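Local coordinates for hypothetical protein lpg0944 (Legionella pneumophila subsp. pneumophila str. Philadelphia 1, PDB 4RXV) that is of unknown function but probably acts as a cysteine peptidase-like effector, this being the N-terminal part that carries its RavJ peptidase domain, at residues 15-20 against 223-228; 67-72 against 102-107; 110-115 against 219-224; 117-122 against 142-147. One frame throughout, in Å; residues are numbered along the deposited sequence.

Interaction 1 of 4, residues 15-20 against 223-228; sequences QEQYQK and PYTGTP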
loop_
_atom_site.group_PDB
_atom_site.type_symbol
_atom_site.label_atom_id
_atom_site.label_comp_id
_atom_site.label_asym_id
_atom_site.label_seq_id
_atom_site.Cartn_x
_atom_site.Cartn_y
_atom_site.Cartn_z
ATOM N N GLN A 15 1.662 -8.035 9.386
ATOM C CA GLN A 15 3.018 -8.532 9.536
ATOM C C GLN A 15 4.044 -7.580 8.945
ATOM O O GLN A 15 5.210 -7.655 9.316
ATOM C CB GLN A 15 3.169 -9.915 8.917
ATOM C CG GLN A 15 2.410 -10.990 9.659
ATOM C CD GLN A 15 2.475 -12.321 8.974
ATOM O OE1 GLN A 15 1.540 -12.730 8.315
ATOM N NE2 GLN A 15 3.581 -13.007 9.136
ATOM N N GLU A 16 3.645 -6.714 8.007
ATOM C CA GLU A 16 4.575 -5.800 7.384
ATOM C C GLU A 16 4.928 -4.606 8.256
ATOM O O GLU A 16 5.854 -3.877 7.936
ATOM C CB GLU A 16 4.034 -5.333 6.023
ATOM C CG GLU A 16 3.912 -6.478 5.050
ATOM C CD GLU A 16 5.232 -7.199 4.870
ATOM O OE1 GLU A 16 6.179 -6.589 4.343
ATOM O OE2 GLU A 16 5.336 -8.371 5.267
ATOM N N GLN A 17 4.196 -4.419 9.342
ATOM C CA GLN A 17 4.464 -3.325 10.296
ATOM C C GLN A 17 4.563 -1.977 9.565
ATOM O O GLN A 17 5.517 -1.202 9.749
ATOM C CB GLN A 17 5.710 -3.612 11.132
ATOM C CG GLN A 17 5.533 -4.865 11.997
ATOM C CD GLN A 17 4.428 -4.706 13.042
ATOM O OE1 GLN A 17 4.522 -3.821 13.887
ATOM N NE2 GLN A 17 3.445 -5.601 13.045
ATOM N N TYR A 18 3.544 -1.668 8.778
ATOM C CA TYR A 18 3.544 -0.444 7.971
ATOM C C TYR A 18 3.616 0.821 8.832
ATOM O O TYR A 18 4.113 1.847 8.372
ATOM C CB TYR A 18 2.310 -0.426 7.093
ATOM C CG TYR A 18 2.354 -1.409 5.936
ATOM C CD1 TYR A 18 3.412 -1.422 5.053
ATOM C CD2 TYR A 18 1.303 -2.288 5.693
ATOM C CE1 TYR A 18 3.440 -2.273 3.956
ATOM C CE2 TYR A 18 1.323 -3.152 4.614
ATOM C CZ TYR A 18 2.396 -3.140 3.732
ATOM O OH TYR A 18 2.344 -3.975 2.642
ATOM N N GLN A 19 3.124 0.743 10.070
ATOM C CA GLN A 19 3.181 1.885 10.958
ATOM C C GLN A 19 4.600 2.299 11.329
ATOM O O GLN A 19 4.806 3.400 11.836
ATOM C CB GLN A 19 2.355 1.647 12.218
ATOM C CG GLN A 19 2.943 0.751 13.286
ATOM C CD GLN A 19 2.881 -0.719 13.003
ATOM O OE1 GLN A 19 2.497 -1.178 11.925
ATOM N NE2 GLN A 19 3.289 -1.490 13.996
ATOM N N LYS A 20 5.562 1.435 11.090
ATOM C CA LYS A 20 6.955 1.700 11.426
ATOM C C LYS A 20 7.743 2.330 10.299
ATOM O O LYS A 20 8.876 2.751 10.503
ATOM C CB LYS A 20 7.647 0.409 11.916
ATOM C CG LYS A 20 6.944 -0.294 13.053
ATOM C CD LYS A 20 6.832 0.487 14.310
ATOM C CE LYS A 20 6.095 -0.330 15.362
ATOM N NZ LYS A 20 5.793 0.244 16.658
ATOM N N PRO A 223 7.412 -12.525 4.953
ATOM C CA PRO A 223 6.753 -11.498 5.771
ATOM C C PRO A 223 7.758 -10.769 6.647
ATOM O O PRO A 223 8.686 -11.385 7.154
ATOM C CB PRO A 223 5.753 -12.299 6.605
ATOM C CG PRO A 223 5.449 -13.505 5.748
ATOM C CD PRO A 223 6.787 -13.851 5.138
ATOM N N TYR A 224 7.582 -9.468 6.820
ATOM C CA TYR A 224 8.599 -8.686 7.507
ATOM C C TYR A 224 8.784 -9.128 8.956
ATOM O O TYR A 224 9.888 -9.077 9.495
ATOM C CB TYR A 224 8.238 -7.216 7.477
ATOM C CG TYR A 224 9.390 -6.272 7.785
ATOM C CD1 TYR A 224 10.515 -6.251 6.975
ATOM C CD2 TYR A 224 9.327 -5.351 8.834
ATOM C CE1 TYR A 224 11.552 -5.396 7.202
ATOM C CE2 TYR A 224 10.381 -4.462 9.074
ATOM C CZ TYR A 224 11.479 -4.483 8.243
ATOM O OH TYR A 224 12.515 -3.609 8.430
ATOM N N THR A 225 7.691 -9.530 9.587
ATOM C CA THR A 225 7.690 -10.123 10.923
ATOM C C THR A 225 6.750 -11.324 10.937
ATOM O O THR A 225 5.851 -11.466 10.083
ATOM C CB THR A 225 7.216 -9.120 11.993
ATOM O OG1 THR A 225 5.855 -8.737 11.747
ATOM C CG2 THR A 225 8.109 -7.899 12.052
ATOM N N GLY A 226 6.933 -12.183 11.925
ATOM C CA GLY A 226 6.040 -13.293 12.116
ATOM C C GLY A 226 5.010 -12.935 13.159
ATOM O O GLY A 226 5.343 -12.377 14.201
ATOM N N THR A 227 3.753 -13.284 12.904
ATOM C CA THR A 227 2.684 -12.957 13.831
ATOM C C THR A 227 2.977 -13.568 15.201
ATOM O O THR A 227 3.313 -14.756 15.294
ATOM C CB THR A 227 1.360 -13.540 13.340
ATOM O OG1 THR A 227 1.133 -13.120 11.988
ATOM C CG2 THR A 227 0.200 -13.117 14.243
ATOM N N PRO A 228 2.825 -12.779 16.274
ATOM C CA PRO A 228 3.009 -13.344 17.621
ATOM C C PRO A 228 1.965 -14.394 17.962
ATOM O O PRO A 228 0.844 -14.306 17.477
ATOM C CB PRO A 228 2.815 -12.141 18.553
ATOM C CG PRO A 228 2.813 -10.942 17.698
ATOM C CD PRO A 228 2.543 -11.333 16.292
#
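The Gln15 amide is sandwiched between two residues of 223-228. Thr227 OG1 sits over one face, 3.4 Å from Gln15 CD, while the Pro223 ring comes up on the opposite side near the nitrogen, with its CB 3.4 Å from Gln15 NE2. Gln15 NE2 donates to Thr225 O at 2.9 Å, in the plane of that carbonyl, the acceptor slightly tilted from the amide plane. The second flat pair is the Glu16 carboxylate and the Tyr224 ring, whose planes are 63° apart. Here the carboxylate grips backbone and not phenol: Tyr224 N donates to Glu16 OE2 at 2.9 Å, on the syn side but 35° out of the carboxylate plane.

The same segment closes on the backbone of Gln15. With Thr225 chi1 at 63°, OG1 stands between its own backbone N and carbonyl carbon, and the hydroxyl and amide converge on one acceptor: Thr225 OG1 donates to Gln15 O at 2.7 Å, and Thr225 N adds a weak bond at 3.1 Å. In the RavJ peptidase domain this is the turn that follows helix 6-14, where Gln17 breaks from the helical path with positive phi, and the end of this fragment, beyond strand 202-206, folds back on it.

Glu16 is held on several sides, since OE2 also forms a salt bridge with Arg12 and OE1 accepts from Asn85; these donors would probably stabilise the charged carboxylate. The Tyr224 ring, meanwhile, makes cation-pi contacts with Arg98 and Lys87. Beside the Thr225 hydroxyl, Gln17 CG crosses the Thr225 side chain, 3.9 Å from Thr225 OG1.

Interaction 2 of 4, residues 67-72 against 102-107; sequences QLLTPK and CSNFAY
The Tyr107 ring is held between Pro71 on one face and Asn104 on the other, with Leu69 at its edge. Tyr107 lies on helix 105-114, in a domain assigned to the clan CA peptidases, and its partner is the loop joining helices 60-64 and 74-84. Pro71 crosses the ring at about a right angle and sets CD over one face, 3.9 Å from the centroid of Tyr107, a CH-pi contact displaced toward the rim. Asn104 CA lies over the opposite face, so the Asn104 backbone and the loop proline together limit how the ring can tilt.

Leu69 slides past the tyrosine in the reverse direction. Its CG is anti to the backbone N (chi1 175°), which brings Leu69 CD2 to 3.7 Å from Tyr107 CE2. The carbonyl of the same residue meets the ring edge, and Tyr107 OH donates to Leu69 O over a short 2.5 Å, with a C=O...O angle of 156°. Phe80 of helix 74-84 adds an edge-to-face contact with the ring and also touches Leu69.

The Asn104 amide stands across Leu69 at about a right angle and reaches the loop backbone through water. One water donates a hydrogen bond to Gln67 O and weakly accepts one from Asn104 ND2 at 3.1 Å. A second water accepts from Leu69 N at 2.9 Å and donates to Asn104 OD1 at 2.8 Å.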
loop_
_atom_site.group_PDB
_atom_site.type_symbol
_atom_site.label_atom_id
_atom_site.label_comp_id
_atom_site.label_asym_id
_atom_site.label_seq_id
_atom_site.Cartn_x
_atom_site.Cartn_y
_atom_site.Cartn_z
ATOM N N GLN A 67 10.096 9.767 -8.497
ATOM C CA GLN A 67 9.668 10.018 -9.866
ATOM C C GLN A 67 8.378 9.221 -10.126
ATOM O O GLN A 67 8.142 8.189 -9.510
ATOM C CB GLN A 67 10.799 9.575 -10.782
ATOM C CG GLN A 67 10.539 9.661 -12.285
ATOM C CD GLN A 67 11.524 8.819 -13.109
ATOM O OE1 GLN A 67 11.612 7.594 -12.943
ATOM N NE2 GLN A 67 12.253 9.467 -14.016
ATOM N N LEU A 68 7.519 9.721 -11.008
ATOM C CA LEU A 68 6.331 8.958 -11.379
ATOM C C LEU A 68 6.688 7.502 -11.683
ATOM O O LEU A 68 7.585 7.224 -12.479
ATOM C CB LEU A 68 5.651 9.577 -12.598
ATOM C CG LEU A 68 4.386 8.893 -13.125
ATOM C CD1 LEU A 68 3.288 8.912 -12.064
ATOM C CD2 LEU A 68 3.911 9.573 -14.392
ATOM N N LEU A 69 5.994 6.589 -11.017
ATOM C CA LEU A 69 6.207 5.161 -11.197
ATOM C C LEU A 69 4.859 4.518 -11.390
ATOM O O LEU A 69 3.961 4.721 -10.563
ATOM C CB LEU A 69 6.881 4.583 -9.966
ATOM C CG LEU A 69 7.060 3.078 -9.976
ATOM C CD1 LEU A 69 7.968 2.668 -11.120
ATOM C CD2 LEU A 69 7.587 2.635 -8.612
ATOM N N THR A 70 4.746 3.735 -12.457
ATOM C CA THR A 70 3.495 3.116 -12.844
ATOM C C THR A 70 3.767 1.658 -13.193
ATOM O O THR A 70 3.944 1.308 -14.369
ATOM C CB THR A 70 2.901 3.832 -14.051
ATOM O OG1 THR A 70 3.803 3.737 -15.168
ATOM C CG2 THR A 70 2.664 5.308 -13.722
ATOM N N PRO A 71 3.826 0.799 -12.171
ATOM C CA PRO A 71 4.166 -0.582 -12.508
ATOM C C PRO A 71 2.998 -1.260 -13.215
ATOM O O PRO A 71 1.832 -1.067 -12.884
ATOM C CB PRO A 71 4.454 -1.219 -11.137
ATOM C CG PRO A 71 4.646 -0.047 -10.188
ATOM C CD PRO A 71 3.729 0.997 -10.715
ATOM N N LYS A 72 3.320 -2.060 -14.210
ATOM C CA LYS A 72 2.270 -2.634 -15.035
ATOM C C LYS A 72 2.284 -4.150 -15.026
ATOM O O LYS A 72 1.554 -4.737 -15.794
ATOM C CB LYS A 72 2.316 -2.085 -16.470
ATOM C CG LYS A 72 2.125 -0.567 -16.520
ATOM C CD LYS A 72 2.080 -0.010 -17.928
ATOM C CE LYS A 72 2.038 1.517 -17.914
ATOM N NZ LYS A 72 0.670 2.049 -17.653
ATOM N N CYS A 102 2.890 8.996 -0.112
ATOM C CA CYS A 102 1.474 8.888 -0.460
ATOM C C CYS A 102 1.207 8.222 -1.801
ATOM O O CYS A 102 0.178 7.569 -1.981
ATOM C CB CYS A 102 0.867 10.300 -0.455
ATOM S SG CYS A 102 -0.911 10.429 -0.484
ATOM N N SER A 103 2.107 8.429 -2.750
ATOM C CA SER A 103 1.941 7.859 -4.076
ATOM C C SER A 103 2.259 6.370 -4.140
ATOM O O SER A 103 1.408 5.586 -4.513
ATOM C CB SER A 103 2.787 8.635 -5.084
ATOM O OG SER A 103 2.215 9.905 -5.288
ATOM N N ASN A 104 3.470 5.976 -3.784
ATOM C CA ASN A 104 3.953 4.628 -4.119
ATOM C C ASN A 104 3.747 3.611 -3.027
ATOM O O ASN A 104 3.928 2.432 -3.302
ATOM C CB ASN A 104 5.442 4.635 -4.503
ATOM C CG ASN A 104 5.728 5.373 -5.798
ATOM O OD1 ASN A 104 4.806 5.827 -6.497
ATOM N ND2 ASN A 104 7.008 5.460 -6.152
ATOM N N PHE A 105 3.385 3.999 -1.803
ATOM C CA PHE A 105 3.352 3.024 -0.725
ATOM C C PHE A 105 2.430 1.835 -1.057
ATOM O O PHE A 105 2.756 0.688 -0.749
ATOM C CB PHE A 105 2.904 3.730 0.552
ATOM C CG PHE A 105 3.423 3.131 1.869
ATOM C CD1 PHE A 105 3.926 1.855 1.980
ATOM C CD2 PHE A 105 3.376 3.910 3.003
ATOM C CE1 PHE A 105 4.370 1.371 3.212
ATOM C CE2 PHE A 105 3.781 3.431 4.236
ATOM C CZ PHE A 105 4.272 2.161 4.339
ATOM N N ALA A 106 1.284 2.105 -1.675
ATOM C CA ALA A 106 0.317 1.073 -2.007
ATOM C C ALA A 106 0.938 -0.057 -2.831
ATOM O O ALA A 106 0.448 -1.180 -2.776
ATOM C CB ALA A 106 -0.865 1.664 -2.723
ATOM N N TYR A 107 1.994 0.219 -3.588
ATOM C CA TYR A 107 2.624 -0.776 -4.426
ATOM C C TYR A 107 3.195 -1.903 -3.564
ATOM O O TYR A 107 3.242 -3.041 -4.012
ATOM C CB TYR A 107 3.726 -0.148 -5.254
ATOM C CG TYR A 107 3.317 0.979 -6.191
ATOM C CD1 TYR A 107 2.001 1.313 -6.457
ATOM C CD2 TYR A 107 4.304 1.749 -6.786
ATOM C CE1 TYR A 107 1.680 2.358 -7.304
ATOM C CE2 TYR A 107 3.986 2.786 -7.632
ATOM C CZ TYR A 107 2.673 3.088 -7.868
ATOM O OH TYR A 107 2.331 4.120 -8.716
HETATM O O HOH W 1 9.441 6.255 -7.960
HETATM O O HOH W 2 4.477 7.464 -8.732
#

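Interaction 3 of 4, residues 110-115 against 219-224; sequences AGVLLD and GQLTPY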
loop_
_atom_site.group_PDB
_atom_site.type_symbol
_atom_site.label_atom_id
_atom_site.label_comp_id
_atom_site.label_asym_id
_atom_site.label_seq_id
_atom_site.Cartn_x
_atom_site.Cartn_y
_atom_site.Cartn_z
ATOM N N ALA A 110 0.332 -4.204 -2.823
ATOM C CA ALA A 110 -0.004 -4.938 -4.035
ATOM C C ALA A 110 0.933 -6.133 -4.203
ATOM O O ALA A 110 0.477 -7.233 -4.531
ATOM C CB ALA A 110 0.030 -4.035 -5.246
ATOM N N GLY A 111 2.232 -5.945 -3.952
ATOM C CA GLY A 111 3.176 -7.050 -4.025
ATOM C C GLY A 111 2.904 -8.133 -3.011
ATOM O O GLY A 111 2.906 -9.318 -3.354
ATOM N N VAL A 112 2.662 -7.747 -1.764
ATOM C CA VAL A 112 2.338 -8.714 -0.718
ATOM C C VAL A 112 1.145 -9.577 -1.124
ATOM O O VAL A 112 1.148 -10.790 -0.935
ATOM C CB VAL A 112 2.084 -7.989 0.618
ATOM C CG1 VAL A 112 1.481 -8.908 1.649
ATOM C CG2 VAL A 112 3.379 -7.341 1.140
ATOM N N LEU A 113 0.114 -8.936 -1.649
ATOM C CA LEU A 113 -1.115 -9.630 -1.998
ATOM C C LEU A 113 -0.958 -10.493 -3.239
ATOM O O LEU A 113 -1.466 -11.607 -3.282
ATOM C CB LEU A 113 -2.225 -8.614 -2.185
ATOM C CG LEU A 113 -2.527 -7.831 -0.917
ATOM C CD1 LEU A 113 -3.377 -6.606 -1.250
ATOM C CD2 LEU A 113 -3.117 -8.667 0.173
ATOM N N LEU A 114 -0.246 -10.002 -4.245
ATOM C CA LEU A 114 0.005 -10.748 -5.471
ATOM C C LEU A 114 0.874 -11.969 -5.205
ATOM O O LEU A 114 0.873 -12.910 -5.985
ATOM C CB LEU A 114 0.618 -9.831 -6.547
ATOM C CG LEU A 114 -0.393 -8.873 -7.193
ATOM C CD1 LEU A 114 0.284 -7.712 -7.864
ATOM C CD2 LEU A 114 -1.281 -9.599 -8.176
ATOM N N ASP A 115 1.663 -11.935 -4.140
ATOM C CA ASP A 115 2.573 -13.018 -3.804
ATOM C C ASP A 115 1.877 -14.146 -3.058
ATOM O O ASP A 115 2.506 -15.148 -2.801
ATOM C CB ASP A 115 3.715 -12.481 -2.944
ATOM C CG ASP A 115 4.838 -13.467 -2.801
ATOM O OD1 ASP A 115 5.366 -13.902 -3.838
ATOM O OD2 ASP A 115 5.180 -13.807 -1.650
ATOM N N GLY A 219 4.823 -16.831 -3.074
ATOM C CA GLY A 219 5.738 -17.213 -2.005
ATOM C C GLY A 219 7.152 -16.670 -2.172
ATOM O O GLY A 219 8.097 -17.182 -1.568
ATOM N N GLN A 220 7.306 -15.645 -3.005
ATOM C CA GLN A 220 8.599 -15.000 -3.171
ATOM C C GLN A 220 9.004 -14.163 -1.970
ATOM O O GLN A 220 10.201 -13.943 -1.741
ATOM C CB GLN A 220 8.601 -14.109 -4.397
ATOM C CG GLN A 220 8.316 -14.845 -5.655
ATOM C CD GLN A 220 8.471 -13.960 -6.855
ATOM O OE1 GLN A 220 9.522 -13.365 -7.070
ATOM N NE2 GLN A 220 7.415 -13.829 -7.622
ATOM N N LEU A 221 8.027 -13.658 -1.220
ATOM C CA LEU A 221 8.320 -12.709 -0.151
ATOM C C LEU A 221 8.379 -13.391 1.212
ATOM O O LEU A 221 7.648 -14.340 1.510
ATOM C CB LEU A 221 7.257 -11.618 -0.076
ATOM C CG LEU A 221 7.035 -10.797 -1.339
ATOM C CD1 LEU A 221 5.882 -9.845 -1.193
ATOM C CD2 LEU A 221 8.302 -10.039 -1.734
ATOM N N THR A 222 9.254 -12.887 2.066
ATOM C CA THR A 222 9.243 -13.248 3.466
ATOM C C THR A 222 8.469 -12.161 4.211
ATOM O O THR A 222 8.811 -10.990 4.111
ATOM C CB THR A 222 10.667 -13.356 3.982
ATOM O OG1 THR A 222 11.369 -14.345 3.210
ATOM C CG2 THR A 222 10.665 -13.739 5.432
ATOM N N PRO A 223 7.412 -12.525 4.953
ATOM C CA PRO A 223 6.753 -11.498 5.771
ATOM C C PRO A 223 7.758 -10.769 6.647
ATOM O O PRO A 223 8.686 -11.385 7.154
ATOM C CB PRO A 223 5.753 -12.299 6.605
ATOM C CG PRO A 223 5.449 -13.505 5.748
ATOM C CD PRO A 223 6.787 -13.851 5.138
ATOM N N TYR A 224 7.582 -9.468 6.820
ATOM C CA TYR A 224 8.599 -8.686 7.507
ATOM C C TYR A 224 8.784 -9.128 8.956
ATOM O O TYR A 224 9.888 -9.077 9.495
ATOM C CB TYR A 224 8.238 -7.216 7.477
ATOM C CG TYR A 224 9.390 -6.272 7.785
ATOM C CD1 TYR A 224 10.515 -6.251 6.975
ATOM C CD2 TYR A 224 9.327 -5.351 8.834
ATOM C CE1 TYR A 224 11.552 -5.396 7.202
ATOM C CE2 TYR A 224 10.381 -4.462 9.074
ATOM C CZ TYR A 224 11.479 -4.483 8.243
ATOM O OH TYR A 224 12.515 -3.609 8.430
#
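Asp115 clasps the turn at Gly219 with three acceptors, each taking one of three consecutive N-H groups. Its main-chain oxygen comes first: Gly219 N donates to Asp115 O at 2.9 Å, in the carbonyl plane. Gln220 N follows, meeting the syn lone pair of Asp115 OD1 at 2.7 Å. Leu221 N then reaches Asp115 OD2 at 2.9 Å, but from 44° out of the carboxylate plane. The buried carboxylate thus lies against two backbone N-H groups, which probably favour its ionised form.

Such a run of N-H groups turned to one side is a nest, produced here by Gly219 with phi 73° followed by Gln220 with phi -72°. Asp115 follows helix 105-114 in the chain, so the segment after strand 202-206 is pinned beside that helix. Leu221 carries the contact back along the helix, its CD1 lying 3.7 Å from Gly111 O and 3.8 Å from Val112 CA.

Around this shell, Ile78 of helix 74-84 touches the side chains of Asp115, Gln220 and Leu221 alike. Gln220 NE2 donates to Arg217 O and Gln75 OE1, fixing its amide against both the preceding turn and helix 74-84.

Interaction 4 of 4, residues 117-122 against 142-147; sequences PQIRTQ and TLLVPK
Lys147 lies over the end of the short helix 117-122, its chain passing Gln122 O and Arg120 on the way to its strongest partner, Asp124 at the beginning of strand 123-133, with which its ammonium group forms a salt bridge. In topology this is a helix leading into an antiparallel sheet: helix 117-122 passes straight into strand 123-133, which pairs with 136-146, so the contact packs the helix against the second strand of the hairpin that it introduces.

The Lys147 chain, bent at chi2 (-69°), turns back along the helix end, with its CG 3.5 Å from Gln122 O. An additional bond from Lys147 NZ to Arg120 O is weak and doubtful, because that oxygen is modelled too near a neighbouring atom. Between the backbones the link is mostly through solvent: water 3 donates to Gln122 O at 2.5 Å and weakly accepts from Lys147 N. The direct bond, Lys147 N to Gln122 O, is long and weak at 3.5 Å. Arg120 directs its guanidinium group elsewhere, donating through NH2 to Leu114 O and Thr216 O, and so ties the helix to the end of helix 105-114 and to the chain after strand 202-206.

Beneath these polar links lies the packing. The helix and strand axes come within 9.2 Å and make an angle of 51°, a separation spanned by one aliphatic pair, Ile119 and Leu144. Both residues also touch Leu113 of helix 105-114. Their side chains cross at about a right angle, and the branch methyls Ile119 CG2 and Leu144 CD2 lie 3.7 Å apart.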
loop_
_atom_site.group_PDB
_atom_site.type_symbol
_atom_site.label_atom_id
_atom_site.label_comp_id
_atom_site.label_asym_id
_atom_site.label_seq_id
_atom_site.Cartn_x
_atom_site.Cartn_y
_atom_site.Cartn_z
ATOM N N PRO A 117 -0.763 -17.175 -2.707
ATOM C CA PRO A 117 -1.506 -18.062 -3.613
ATOM C C PRO A 117 -3.000 -18.172 -3.321
ATOM O O PRO A 117 -3.790 -18.373 -4.233
ATOM C CB PRO A 117 -0.823 -19.423 -3.409
ATOM C CG PRO A 117 -0.209 -19.330 -2.068
ATOM C CD PRO A 117 0.202 -17.912 -1.878
ATOM N N GLN A 118 -3.391 -17.998 -2.069
ATOM C CA GLN A 118 -4.808 -18.105 -1.727
ATOM C C GLN A 118 -5.554 -16.819 -2.089
ATOM O O GLN A 118 -6.746 -16.828 -2.348
ATOM C CB GLN A 118 -4.981 -18.436 -0.252
ATOM C CG GLN A 118 -4.423 -19.795 0.119
ATOM C CD GLN A 118 -4.507 -20.066 1.605
ATOM O OE1 GLN A 118 -4.685 -19.149 2.406
ATOM N NE2 GLN A 118 -4.387 -21.330 1.980
ATOM N N ILE A 119 -4.837 -15.702 -2.127
ATOM C CA ILE A 119 -5.415 -14.475 -2.664
ATOM C C ILE A 119 -5.641 -14.634 -4.173
ATOM O O ILE A 119 -6.665 -14.214 -4.684
ATOM C CB ILE A 119 -4.566 -13.264 -2.352
ATOM C CG1 ILE A 119 -4.520 -13.095 -0.835
ATOM C CG2 ILE A 119 -5.119 -12.013 -3.093
ATOM C CD1 ILE A 119 -5.079 -11.798 -0.344
ATOM N N ARG A 120 -4.688 -15.249 -4.862
ATOM C CA ARG A 120 -4.783 -15.413 -6.327
ATOM C C ARG A 120 -6.100 -16.038 -6.768
ATOM O O ARG A 120 -6.620 -15.729 -7.833
ATOM C CB ARG A 120 -3.691 -16.347 -6.880
ATOM C CG ARG A 120 -2.305 -15.825 -6.915
ATOM C CD ARG A 120 -2.043 -14.872 -8.086
ATOM N NE ARG A 120 -0.676 -14.398 -7.955
ATOM C CZ ARG A 120 0.352 -14.806 -8.678
ATOM N NH1 ARG A 120 0.211 -15.653 -9.680
ATOM N NH2 ARG A 120 1.537 -14.325 -8.404
ATOM N N THR A 121 -6.622 -16.981 -5.991
ATOM C CA THR A 121 -7.813 -17.695 -6.446
ATOM C C THR A 121 -9.131 -17.094 -5.958
ATOM O O THR A 121 -10.201 -17.504 -6.393
ATOM C CB THR A 121 -7.766 -19.168 -6.032
ATOM O OG1 THR A 121 -7.779 -19.252 -4.610
ATOM C CG2 THR A 121 -6.514 -19.842 -6.557
ATOM N N GLN A 122 -9.053 -16.134 -5.048
ATOM C CA GLN A 122 -10.234 -15.503 -4.479
ATOM C C GLN A 122 -10.452 -14.062 -4.956
ATOM O O GLN A 122 -11.604 -13.639 -5.103
ATOM C CB GLN A 122 -10.143 -15.552 -2.952
ATOM C CG GLN A 122 -11.300 -14.936 -2.169
ATOM C CD GLN A 122 -12.617 -15.691 -2.290
ATOM O OE1 GLN A 122 -12.788 -16.569 -3.128
ATOM N NE2 GLN A 122 -13.551 -15.357 -1.413
ATOM N N THR A 142 -4.418 0.256 -3.109
ATOM C CA THR A 142 -4.552 -1.102 -3.628
ATOM C C THR A 142 -5.932 -1.627 -3.315
ATOM O O THR A 142 -6.459 -1.397 -2.218
ATOM C CB THR A 142 -3.402 -1.959 -3.123
ATOM O OG1 THR A 142 -2.224 -1.467 -3.760
ATOM C CG2 THR A 142 -3.556 -3.438 -3.432
ATOM N N LEU A 143 -6.518 -2.344 -4.272
ATOM C CA LEU A 143 -7.819 -2.982 -4.104
ATOM C C LEU A 143 -7.716 -4.485 -4.292
ATOM O O LEU A 143 -6.969 -4.975 -5.135
ATOM C CB LEU A 143 -8.858 -2.482 -5.109
ATOM C CG LEU A 143 -9.086 -0.976 -5.177
ATOM C CD1 LEU A 143 -10.090 -0.677 -6.307
ATOM C CD2 LEU A 143 -9.556 -0.430 -3.856
ATOM N N LEU A 144 -8.517 -5.186 -3.507
ATOM C CA LEU A 144 -8.864 -6.586 -3.745
ATOM C C LEU A 144 -10.290 -6.637 -4.252
ATOM O O LEU A 144 -11.199 -6.200 -3.557
ATOM C CB LEU A 144 -8.741 -7.391 -2.453
ATOM C CG LEU A 144 -7.310 -7.541 -1.931
ATOM C CD1 LEU A 144 -7.306 -7.860 -0.441
ATOM C CD2 LEU A 144 -6.575 -8.609 -2.684
ATOM N N VAL A 145 -10.486 -7.099 -5.485
ATOM C CA VAL A 145 -11.831 -7.178 -6.047
ATOM C C VAL A 145 -12.198 -8.638 -6.245
ATOM O O VAL A 145 -11.369 -9.441 -6.621
ATOM C CB VAL A 145 -11.975 -6.377 -7.368
ATOM C CG1 VAL A 145 -11.764 -4.876 -7.100
ATOM C CG2 VAL A 145 -11.034 -6.876 -8.444
ATOM N N PRO A 146 -13.449 -9.001 -5.961
ATOM C CA PRO A 146 -13.831 -10.391 -6.158
ATOM C C PRO A 146 -13.614 -10.818 -7.602
ATOM O O PRO A 146 -13.805 -10.050 -8.534
ATOM C CB PRO A 146 -15.311 -10.398 -5.774
ATOM C CG PRO A 146 -15.434 -9.285 -4.792
ATOM C CD PRO A 146 -14.519 -8.229 -5.308
ATOM N N LYS A 147 -13.169 -12.053 -7.773
ATOM C CA LYS A 147 -12.931 -12.611 -9.096
ATOM C C LYS A 147 -14.100 -12.356 -10.019
ATOM O O LYS A 147 -15.240 -12.642 -9.647
ATOM C CB LYS A 147 -12.775 -14.124 -8.970
ATOM C CG LYS A 147 -11.455 -14.558 -8.450
ATOM C CD LYS A 147 -10.383 -14.282 -9.453
ATOM C CE LYS A 147 -9.095 -14.911 -9.027
ATOM N NZ LYS A 147 -8.028 -14.542 -9.966
HETATM O O HOH W 3 -14.123 -14.014 -5.148
#

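Interactions 2 and 3 share helix 105-114, with centres about 17 Å apart. Helix 117-122 follows directly, bringing the centre of interaction 4 to about 13 Å from that of interaction 3, and Ile119 packs on the Leu113 backbone there. The Ala106 to Thr142 contact joins interaction 2 to the strand of interaction 4. Along the chain, interaction 2 closes before 3 and 4 open, interaction 4 falls between the two segments of interaction 3, and interaction 1 spans them all. Interactions 1 and 3 share Pro223 and Tyr224, their centres about 12 Å apart, so one late segment runs from beside helix 105-114 to the turn after helix 6-14, binding late chain to early chain across the domain.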